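Local coordinates for protein flavin-containing monooxygenase (Allium sativum, PDB 6WPU) that probably uses its bound FAD and molecular oxygen to oxidise the sulfur of S-allyl-L-cysteine, giving the sulfoxide, at residues 241-246 / 260-265; 217-222 / 285-290; 21-26 / 44-49. One frame throughout, in Å; residues are numbered along the deposited sequence.

Contact 1. Residues 241-246 / 260-265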
loop_
_atom_site.group_PDB
_atom_site.type_symbol
_atom_site.label_atom_id
_atom_site.label_comp_id
_atom_site.label_asym_id
_atom_site.label_seq_id
_atom_site.Cartn_x
_atom_site.Cartn_y
_atom_site.Cartn_z
ATOM N N VAL A 241 -15.651 -12.465 18.307
ATOM C CA VAL A 241 -15.296 -11.705 17.111
ATOM C C VAL A 241 -16.216 -12.158 15.983
ATOM O O VAL A 241 -16.360 -13.360 15.738
ATOM C CB VAL A 241 -13.813 -11.888 16.738
ATOM C CG1 VAL A 241 -13.444 -11.015 15.533
ATOM C CG2 VAL A 241 -12.922 -11.548 17.937
ATOM N N HIS A 242 -16.861 -11.201 15.323
ATOM C CA HIS A 242 -17.757 -11.469 14.204
ATOM C C HIS A 242 -17.249 -10.690 12.997
ATOM O O HIS A 242 -17.124 -9.461 13.061
ATOM C CB HIS A 242 -19.191 -11.061 14.546
ATOM C CG HIS A 242 -19.797 -11.852 15.664
ATOM N ND1 HIS A 242 -20.603 -12.946 15.447
ATOM C CD2 HIS A 242 -19.714 -11.707 17.010
ATOM C CE1 HIS A 242 -20.996 -13.439 16.610
ATOM N NE2 HIS A 242 -20.459 -12.711 17.573
ATOM N N ILE A 243 -16.931 -11.399 11.913
ATOM C CA ILE A 243 -16.481 -10.766 10.676
ATOM C C ILE A 243 -17.685 -10.601 9.763
ATOM O O ILE A 243 -18.423 -11.563 9.521
ATOM C CB ILE A 243 -15.378 -11.585 9.984
ATOM C CG1 ILE A 243 -14.282 -11.967 10.979
ATOM C CG2 ILE A 243 -14.775 -10.792 8.832
ATOM C CD1 ILE A 243 -13.128 -12.738 10.354
ATOM N N ALA A 244 -17.903 -9.378 9.279
ATOM C CA ALA A 244 -18.902 -9.106 8.247
ATOM C C ALA A 244 -18.133 -8.994 6.943
ATOM O O ALA A 244 -17.479 -7.984 6.694
ATOM C CB ALA A 244 -19.683 -7.831 8.536
ATOM N N ASN A 245 -18.194 -10.038 6.116
ATOM C CA ASN A 245 -17.344 -10.162 4.928
ATOM C C ASN A 245 -18.291 -10.264 3.740
ATOM O O ASN A 245 -18.854 -11.332 3.471
ATOM C CB ASN A 245 -16.414 -11.375 5.041
ATOM C CG ASN A 245 -15.622 -11.655 3.758
ATOM O OD1 ASN A 245 -15.838 -11.037 2.719
ATOM N ND2 ASN A 245 -14.704 -12.607 3.838
ATOM N N ARG A 246 -18.453 -9.155 3.022
ATOM C CA ARG A 246 -19.508 -9.100 2.020
ATOM C C ARG A 246 -19.218 -9.954 0.794
ATOM O O ARG A 246 -20.097 -10.078 -0.061
ATOM C CB ARG A 246 -19.771 -7.655 1.595
ATOM C CG ARG A 246 -18.675 -7.022 0.796
ATOM C CD ARG A 246 -19.240 -5.826 0.065
ATOM N NE ARG A 246 -18.201 -4.925 -0.416
ATOM C CZ ARG A 246 -18.438 -3.679 -0.812
ATOM N NH1 ARG A 246 -17.441 -2.908 -1.238
ATOM N NH2 ARG A 246 -19.680 -3.206 -0.771
ATOM N N ASP A 260 -12.704 -20.905 18.782
ATOM C CA ASP A 260 -14.010 -21.136 19.376
ATOM C C ASP A 260 -14.833 -19.862 19.517
ATOM O O ASP A 260 -16.035 -19.951 19.792
ATOM C CB ASP A 260 -13.859 -21.798 20.755
ATOM N N ASN A 261 -14.228 -18.684 19.312
ATOM C CA ASN A 261 -14.867 -17.409 19.623
ATOM C C ASN A 261 -14.869 -16.452 18.426
ATOM O O ASN A 261 -14.921 -15.228 18.608
ATOM C CB ASN A 261 -14.177 -16.749 20.820
ATOM C CG ASN A 261 -12.767 -16.265 20.479
ATOM O OD1 ASN A 261 -12.083 -16.859 19.638
ATOM N ND2 ASN A 261 -12.331 -15.173 21.128
ATOM N N MET A 262 -14.815 -16.977 17.199
ATOM C CA MET A 262 -14.811 -16.153 15.993
ATOM C C MET A 262 -15.818 -16.707 14.999
ATOM O O MET A 262 -15.814 -17.909 14.713
ATOM C CB MET A 262 -13.425 -16.090 15.343
ATOM C CG MET A 262 -13.373 -15.195 14.097
ATOM S SD MET A 262 -11.703 -14.947 13.413
ATOM C CE MET A 262 -10.721 -15.348 14.837
ATOM N N TRP A 263 -16.686 -15.836 14.486
ATOM C CA TRP A 263 -17.703 -16.239 13.525
ATOM C C TRP A 263 -17.629 -15.366 12.280
ATOM O O TRP A 263 -17.280 -14.181 12.352
ATOM C CB TRP A 263 -19.099 -16.158 14.123
ATOM C CG TRP A 263 -19.348 -17.223 15.155
ATOM C CD1 TRP A 263 -19.937 -18.451 14.958
ATOM C CD2 TRP A 263 -19.005 -17.161 16.544
ATOM N NE1 TRP A 263 -19.976 -19.146 16.141
ATOM C CE2 TRP A 263 -19.414 -18.380 17.129
ATOM C CE3 TRP A 263 -18.390 -16.196 17.348
ATOM C CZ2 TRP A 263 -19.231 -18.656 18.483
ATOM C CZ3 TRP A 263 -18.208 -16.470 18.694
ATOM C CH2 TRP A 263 -18.631 -17.691 19.249
ATOM N N LEU A 264 -17.981 -15.968 11.144
ATOM C CA LEU A 264 -17.990 -15.316 9.840
ATOM C C LEU A 264 -19.423 -15.056 9.399
ATOM O O LEU A 264 -20.275 -15.948 9.469
ATOM C CB LEU A 264 -17.273 -16.177 8.798
ATOM C CG LEU A 264 -15.860 -16.602 9.181
ATOM C CD1 LEU A 264 -15.460 -17.854 8.430
ATOM C CD2 LEU A 264 -14.919 -15.492 8.869
ATOM N N HIS A 265 -19.681 -13.839 8.939
ATOM C CA HIS A 265 -20.979 -13.451 8.416
ATOM C C HIS A 265 -20.786 -12.758 7.076
ATOM O O HIS A 265 -19.670 -12.415 6.674
ATOM C CB HIS A 265 -21.720 -12.516 9.372
ATOM C CG HIS A 265 -21.839 -13.051 10.763
ATOM N ND1 HIS A 265 -22.816 -13.950 11.132
ATOM C CD2 HIS A 265 -21.102 -12.815 11.875
ATOM C CE1 HIS A 265 -22.674 -14.248 12.411
ATOM N NE2 HIS A 265 -21.641 -13.573 12.884
#
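His242, Trp263 and His265 form an aromatic cluster on one side of a parallel strand pair in the protein's mixed sheet. The axes of strand segments 241-244 and 262-265 run at 19°, with bonds such as Ile243 N to Trp263 O (2.8 Å). The cluster's polar core is the bond between His242 ND1 and His265 NE2, 2.8 Å long and nearly straight (164°); the imidazoles meet edge against edge, with the His242 nitrogen in the plane of the His265 ring. Glu240 holds the other nitrogen of His242, and Asp281 that of His265, so a carboxylate sits at each end and probably polarises the histidine pair. Trp263 lies alongside His242, its CE3 over one face of the imidazole and 3.9 Å from CE1, the rings near parallel but strongly offset. A leucine in place of His242 would probably cost His265 NE2 and the Glu240 carboxylate their bonds to this ring. On the reverse side the packing is aliphatic: Ile243, with CG1 anti to its carbonyl carbon (chi1 -49°), brings CD1 to 3.6 Å from Leu264 CD2 and against Met262 SD. Helix 225-234 touches this side through Ser231, while strand 217-221 flanks 240-244 as its other sheet neighbour.

Contact 2. Residues 217-222 / 285-290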
loop_
_atom_site.group_PDB
_atom_site.type_symbol
_atom_site.label_atom_id
_atom_site.label_comp_id
_atom_site.label_asym_id
_atom_site.label_seq_id
_atom_site.Cartn_x
_atom_site.Cartn_y
_atom_site.Cartn_z
ATOM N N VAL A 217 -17.314 -7.868 22.699
ATOM C CA VAL A 217 -17.894 -8.403 21.471
ATOM C C VAL A 217 -17.571 -7.424 20.347
ATOM O O VAL A 217 -17.986 -6.256 20.393
ATOM C CB VAL A 217 -19.408 -8.617 21.600
ATOM C CG1 VAL A 217 -19.974 -9.077 20.268
ATOM C CG2 VAL A 217 -19.737 -9.641 22.705
ATOM N N VAL A 218 -16.840 -7.900 19.337
ATOM C CA VAL A 218 -16.240 -7.054 18.307
ATOM C C VAL A 218 -16.747 -7.495 16.942
ATOM O O VAL A 218 -16.749 -8.692 16.626
ATOM C CB VAL A 218 -14.704 -7.123 18.349
ATOM C CG1 VAL A 218 -14.084 -6.110 17.356
ATOM C CG2 VAL A 218 -14.197 -6.877 19.774
ATOM N N VAL A 219 -17.176 -6.533 16.137
ATOM C CA VAL A 219 -17.504 -6.775 14.739
ATOM C C VAL A 219 -16.402 -6.153 13.883
ATOM O O VAL A 219 -16.038 -4.984 14.074
ATOM C CB VAL A 219 -18.889 -6.217 14.379
ATOM C CG1 VAL A 219 -19.169 -6.412 12.885
ATOM C CG2 VAL A 219 -19.974 -6.903 15.230
ATOM N N ILE A 220 -15.837 -6.953 12.982
ATOM C CA ILE A 220 -14.827 -6.504 12.030
ATOM C C ILE A 220 -15.480 -6.529 10.657
ATOM O O ILE A 220 -15.877 -7.600 10.182
ATOM C CB ILE A 220 -13.576 -7.403 12.039
ATOM C CG1 ILE A 220 -13.082 -7.719 13.455
ATOM C CG2 ILE A 220 -12.477 -6.796 11.199
ATOM C CD1 ILE A 220 -12.252 -6.676 14.071
ATOM N N ILE A 221 -15.597 -5.364 10.018
ATOM C CA ILE A 221 -16.149 -5.273 8.665
ATOM C C ILE A 221 -14.988 -5.258 7.678
ATOM O O ILE A 221 -14.194 -4.311 7.660
ATOM C CB ILE A 221 -17.015 -4.020 8.480
ATOM C CG1 ILE A 221 -18.091 -3.932 9.568
ATOM C CG2 ILE A 221 -17.646 -4.016 7.095
ATOM C CD1 ILE A 221 -18.806 -2.610 9.581
ATOM N N GLY A 222 -14.892 -6.293 6.848
ATOM C CA GLY A 222 -13.919 -6.291 5.773
ATOM C C GLY A 222 -13.936 -7.599 5.015
ATOM O O GLY A 222 -14.302 -8.636 5.578
ATOM N N VAL A 285 -26.487 -10.011 17.916
ATOM C CA VAL A 285 -25.595 -10.026 19.068
ATOM C C VAL A 285 -25.395 -8.599 19.575
ATOM O O VAL A 285 -25.411 -7.636 18.804
ATOM C CB VAL A 285 -24.261 -10.726 18.698
ATOM C CG1 VAL A 285 -23.445 -9.880 17.711
ATOM C CG2 VAL A 285 -23.458 -11.079 19.956
ATOM N N HIS A 286 -25.237 -8.461 20.893
ATOM C CA HIS A 286 -24.904 -7.163 21.463
ATOM C C HIS A 286 -23.416 -6.903 21.272
ATOM O O HIS A 286 -22.576 -7.735 21.632
ATOM C CB HIS A 286 -25.262 -7.062 22.948
ATOM C CG HIS A 286 -24.854 -5.750 23.552
ATOM N ND1 HIS A 286 -23.612 -5.543 24.121
ATOM C CD2 HIS A 286 -25.493 -4.555 23.601
ATOM C CE1 HIS A 286 -23.518 -4.288 24.525
ATOM N NE2 HIS A 286 -24.644 -3.666 24.218
ATOM N N VAL A 287 -23.089 -5.742 20.724
ATOM C CA VAL A 287 -21.738 -5.448 20.255
ATOM C C VAL A 287 -21.211 -4.226 20.992
ATOM O O VAL A 287 -21.920 -3.223 21.133
ATOM C CB VAL A 287 -21.718 -5.228 18.736
ATOM C CG1 VAL A 287 -20.304 -4.826 18.260
ATOM C CG2 VAL A 287 -22.219 -6.471 18.032
ATOM N N ASP A 288 -19.975 -4.329 21.478
ATOM C CA ASP A 288 -19.244 -3.234 22.106
ATOM C C ASP A 288 -18.476 -2.384 21.100
ATOM O O ASP A 288 -18.426 -1.156 21.248
ATOM C CB ASP A 288 -18.273 -3.800 23.154
ATOM C CG ASP A 288 -18.979 -4.718 24.161
ATOM O OD1 ASP A 288 -19.822 -4.202 24.931
ATOM O OD2 ASP A 288 -18.720 -5.947 24.158
ATOM N N VAL A 289 -17.854 -3.010 20.092
ATOM C CA VAL A 289 -16.961 -2.324 19.153
ATOM C C VAL A 289 -17.273 -2.767 17.725
ATOM O O VAL A 289 -17.364 -3.969 17.445
ATOM C CB VAL A 289 -15.472 -2.593 19.452
ATOM C CG1 VAL A 289 -14.570 -1.754 18.488
ATOM C CG2 VAL A 289 -15.136 -2.313 20.887
ATOM N N ILE A 290 -17.411 -1.798 16.820
ATOM C CA ILE A 290 -17.447 -2.052 15.382
ATOM C C ILE A 290 -16.191 -1.443 14.785
ATOM O O ILE A 290 -15.928 -0.249 14.968
ATOM C CB ILE A 290 -18.699 -1.464 14.717
ATOM C CG1 ILE A 290 -19.968 -2.127 15.264
ATOM C CG2 ILE A 290 -18.611 -1.638 13.208
ATOM C CD1 ILE A 290 -21.233 -1.507 14.753
#
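Val217 gives up the most surface in this contact, followed by Val219 and Ile290, all beta-branched residues suited to extended strands. Val217 is gripped at both ends of its backbone. Val217 N points its hydrogen almost straight (174°) at Asp288 OD2, 2.8 Å away, using the anti lone pair of that oxygen. Val217 O takes two donors, Asp288 N at 3.0 Å and the more distant Val289 N at 3.3 Å. This sharing follows from the helical backbone angles of Asp288, which interrupt the strand and set two successive amides facing one oxygen. The side chain of Val217, with CG1 anti to the backbone N (chi1 176°), brings that methyl close to His286 O and against Val285 CG2. Regular parallel pairing resumes with Val219 N bonded to Val289 O (2.9 Å). Val219 CG2 meets both methyls of Val287, the closer being CG2 at 3.6 Å, the side chains crossing at about a right angle. Ile290 pairs with Val219 on the same side of the sheet and its CG2 reaches Ile221 CD1 (3.8 Å); Phe279 and Trp197 also pack here. Branched aliphatics therefore supply the packing, while one carboxylate serves a backbone amide at the strand's start, where the neighbouring strand is broken.

Contact 3. Residues 21-26 / 44-49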
loop_
_atom_site.group_PDB
_atom_site.type_symbol
_atom_site.label_atom_id
_atom_site.label_comp_id
_atom_site.label_asym_id
_atom_site.label_seq_id
_atom_site.Cartn_x
_atom_site.Cartn_y
_atom_site.Cartn_z
ATOM N N VAL A 21 20.435 12.570 -20.618
ATOM C CA VAL A 21 20.127 13.877 -20.062
ATOM C C VAL A 21 19.959 13.720 -18.557
ATOM O O VAL A 21 19.363 12.742 -18.089
ATOM C CB VAL A 21 18.866 14.472 -20.724
ATOM C CG1 VAL A 21 18.186 15.464 -19.819
ATOM C CG2 VAL A 21 19.244 15.140 -22.027
ATOM N N THR A 22 20.530 14.650 -17.796
ATOM C CA THR A 22 20.407 14.637 -16.348
ATOM C C THR A 22 19.365 15.675 -15.938
ATOM O O THR A 22 19.378 16.807 -16.430
ATOM C CB THR A 22 21.768 14.877 -15.672
ATOM O OG1 THR A 22 21.611 14.918 -14.242
ATOM C CG2 THR A 22 22.394 16.167 -16.138
ATOM N N ARG A 23 18.419 15.258 -15.097
ATOM C CA ARG A 23 17.364 16.115 -14.577
ATOM C C ARG A 23 17.505 16.209 -13.067
ATOM O O ARG A 23 18.099 15.340 -12.422
ATOM C CB ARG A 23 15.960 15.576 -14.923
ATOM C CG ARG A 23 15.647 15.568 -16.406
ATOM C CD ARG A 23 15.891 16.936 -17.012
ATOM N NE ARG A 23 15.435 16.998 -18.395
ATOM C CZ ARG A 23 15.849 17.901 -19.281
ATOM N NH1 ARG A 23 16.742 18.821 -18.932
ATOM N NH2 ARG A 23 15.377 17.876 -20.521
ATOM N N HIS A 24 16.955 17.283 -12.508
ATOM C CA HIS A 24 16.873 17.473 -11.067
ATOM C C HIS A 24 15.430 17.203 -10.633
ATOM O O HIS A 24 14.501 17.890 -11.086
ATOM C CB HIS A 24 17.331 18.880 -10.685
ATOM C CG HIS A 24 17.398 19.104 -9.211
ATOM N ND1 HIS A 24 18.177 18.329 -8.377
ATOM C CD2 HIS A 24 16.765 19.999 -8.413
ATOM C CE1 HIS A 24 18.026 18.742 -7.130
ATOM N NE2 HIS A 24 17.182 19.758 -7.126
ATOM N N VAL A 25 15.246 16.211 -9.761
ATOM C CA VAL A 25 13.943 15.587 -9.523
ATOM C C VAL A 25 13.614 15.578 -8.035
ATOM O O VAL A 25 14.448 15.192 -7.206
ATOM C CB VAL A 25 13.908 14.149 -10.066
ATOM C CG1 VAL A 25 12.472 13.567 -9.960
ATOM C CG2 VAL A 25 14.426 14.129 -11.509
ATOM N N ALA A 26 12.387 15.958 -7.698
ATOM C CA ALA A 26 11.925 15.847 -6.319
ATOM C C ALA A 26 11.276 14.488 -6.100
ATOM O O ALA A 26 10.547 13.983 -6.963
ATOM C CB ALA A 26 10.932 16.953 -5.972
ATOM N N GLU A 44 20.491 6.387 -12.993
ATOM C CA GLU A 44 20.337 6.886 -14.348
ATOM C C GLU A 44 20.985 8.259 -14.553
ATOM O O GLU A 44 20.874 8.814 -15.645
ATOM C CB GLU A 44 18.841 6.915 -14.690
ATOM C CG GLU A 44 18.470 7.083 -16.146
ATOM C CD GLU A 44 18.889 5.925 -17.037
ATOM O OE1 GLU A 44 19.302 4.857 -16.526
ATOM O OE2 GLU A 44 18.789 6.089 -18.267
ATOM N N GLY A 45 21.671 8.808 -13.541
ATOM C CA GLY A 45 22.411 10.054 -13.685
ATOM C C GLY A 45 21.698 11.303 -13.196
ATOM O O GLY A 45 22.268 12.395 -13.289
ATOM N N HIS A 46 20.476 11.182 -12.680
ATOM C CA HIS A 46 19.724 12.342 -12.218
ATOM C C HIS A 46 20.159 12.756 -10.817
ATOM O O HIS A 46 20.660 11.951 -10.038
ATOM C CB HIS A 46 18.223 12.042 -12.209
ATOM C CG HIS A 46 17.705 11.577 -13.531
ATOM N ND1 HIS A 46 17.773 12.353 -14.669
ATOM C CD2 HIS A 46 17.132 10.410 -13.903
ATOM C CE1 HIS A 46 17.258 11.685 -15.686
ATOM N NE2 HIS A 46 16.855 10.505 -15.247
ATOM N N THR A 47 19.959 14.033 -10.505
ATOM C CA THR A 47 20.062 14.525 -9.138
ATOM C C THR A 47 18.660 14.614 -8.526
ATOM O O THR A 47 17.652 14.718 -9.235
ATOM C CB THR A 47 20.753 15.888 -9.088
ATOM O OG1 THR A 47 19.983 16.836 -9.831
ATOM C CG2 THR A 47 22.151 15.812 -9.695
ATOM N N THR A 48 18.595 14.545 -7.202
ATOM C CA THR A 48 17.308 14.439 -6.524
ATOM C C THR A 48 17.351 15.218 -5.228
ATOM O O THR A 48 18.414 15.427 -4.642
ATOM C CB THR A 48 16.913 12.990 -6.175
ATOM O OG1 THR A 48 17.864 12.450 -5.250
ATOM C CG2 THR A 48 16.847 12.096 -7.409
ATOM N N THR A 49 16.165 15.627 -4.786
ATOM C CA THR A 49 15.918 16.048 -3.413
ATOM C C THR A 49 14.778 15.186 -2.883
ATOM O O THR A 49 13.701 15.132 -3.490
ATOM C CB THR A 49 15.561 17.539 -3.327
ATOM O OG1 THR A 49 16.633 18.334 -3.863
ATOM C CG2 THR A 49 15.286 17.948 -1.883
HETATM O O HOH W 1 20.903 17.333 -12.488
#
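His46 and His24 each present a ring edge to the opposite segment, where the two strands of a beta-alpha-beta unit meet: strand 24-28, helix 32-43 and strand 47-52, the classic opening of a Rossmann-type dinucleotide fold. Arg23 N lies close to the His46 ring plane, 8° from it, and donates to His46 ND1 at 3.0 Å; the far nitrogen, NE2, bonds the carbonyl of Ala355, consistent with the proton sitting there. Val21 O approaches the same ring obliquely at CE1. At the edge of the His24 ring, Thr47 OG1 is hydrogen-bonded to His24 ND1 (2.8 Å), while Phe173 meets this imidazole with nearly parallel planes. One face of the Arg23 guanidinium is covered by Val21 CG1, 3.4 Å above its centre. The side chain of Ala26 lies about 10 Å from the bound FAD. Parallel pairing starts where Thr47 N donates to Arg23 O, then passes through Val25 N to Thr47 O (2.9 Å) and Thr49 N to Val25 O. Gly45 ends the helix in a Schellman motif, where positive phi suits a residue lacking CB. Threonines fit these extended positions because they combine beta branching with a hydroxyl: Thr49 OG1 and His24 NE2 both bond Glu171. Thr22 OG1, turned anti to the backbone nitrogen (chi1 177°), donates to Gly45 O at 2.8 Å. A water closes this end, donating to Thr22 OG1 (3.1 Å) and bonding Thr47 OG1 (2.9 Å).

Along the chain contact 3 closes first; contact 1 then lies nested inside the loop closed by contact 2. Contacts 1 and 2 share the mixed sheet, with centres 9 Å apart, and are joined directly because strands 217-221 and 240-244 are neighbours: His242 N and O probably bond Val218 O and Ile220 N. Contact 3 lies on the opposite side of the chain's centre, its own centre about 50 Å from each of theirs, in the five-stranded parallel sheet. This separation fits the two-domain plan of flavin-containing monooxygenases, in which one Rossmann-type domain holds FAD and a second, probably the one around contacts 1 and 2, receives NADPH.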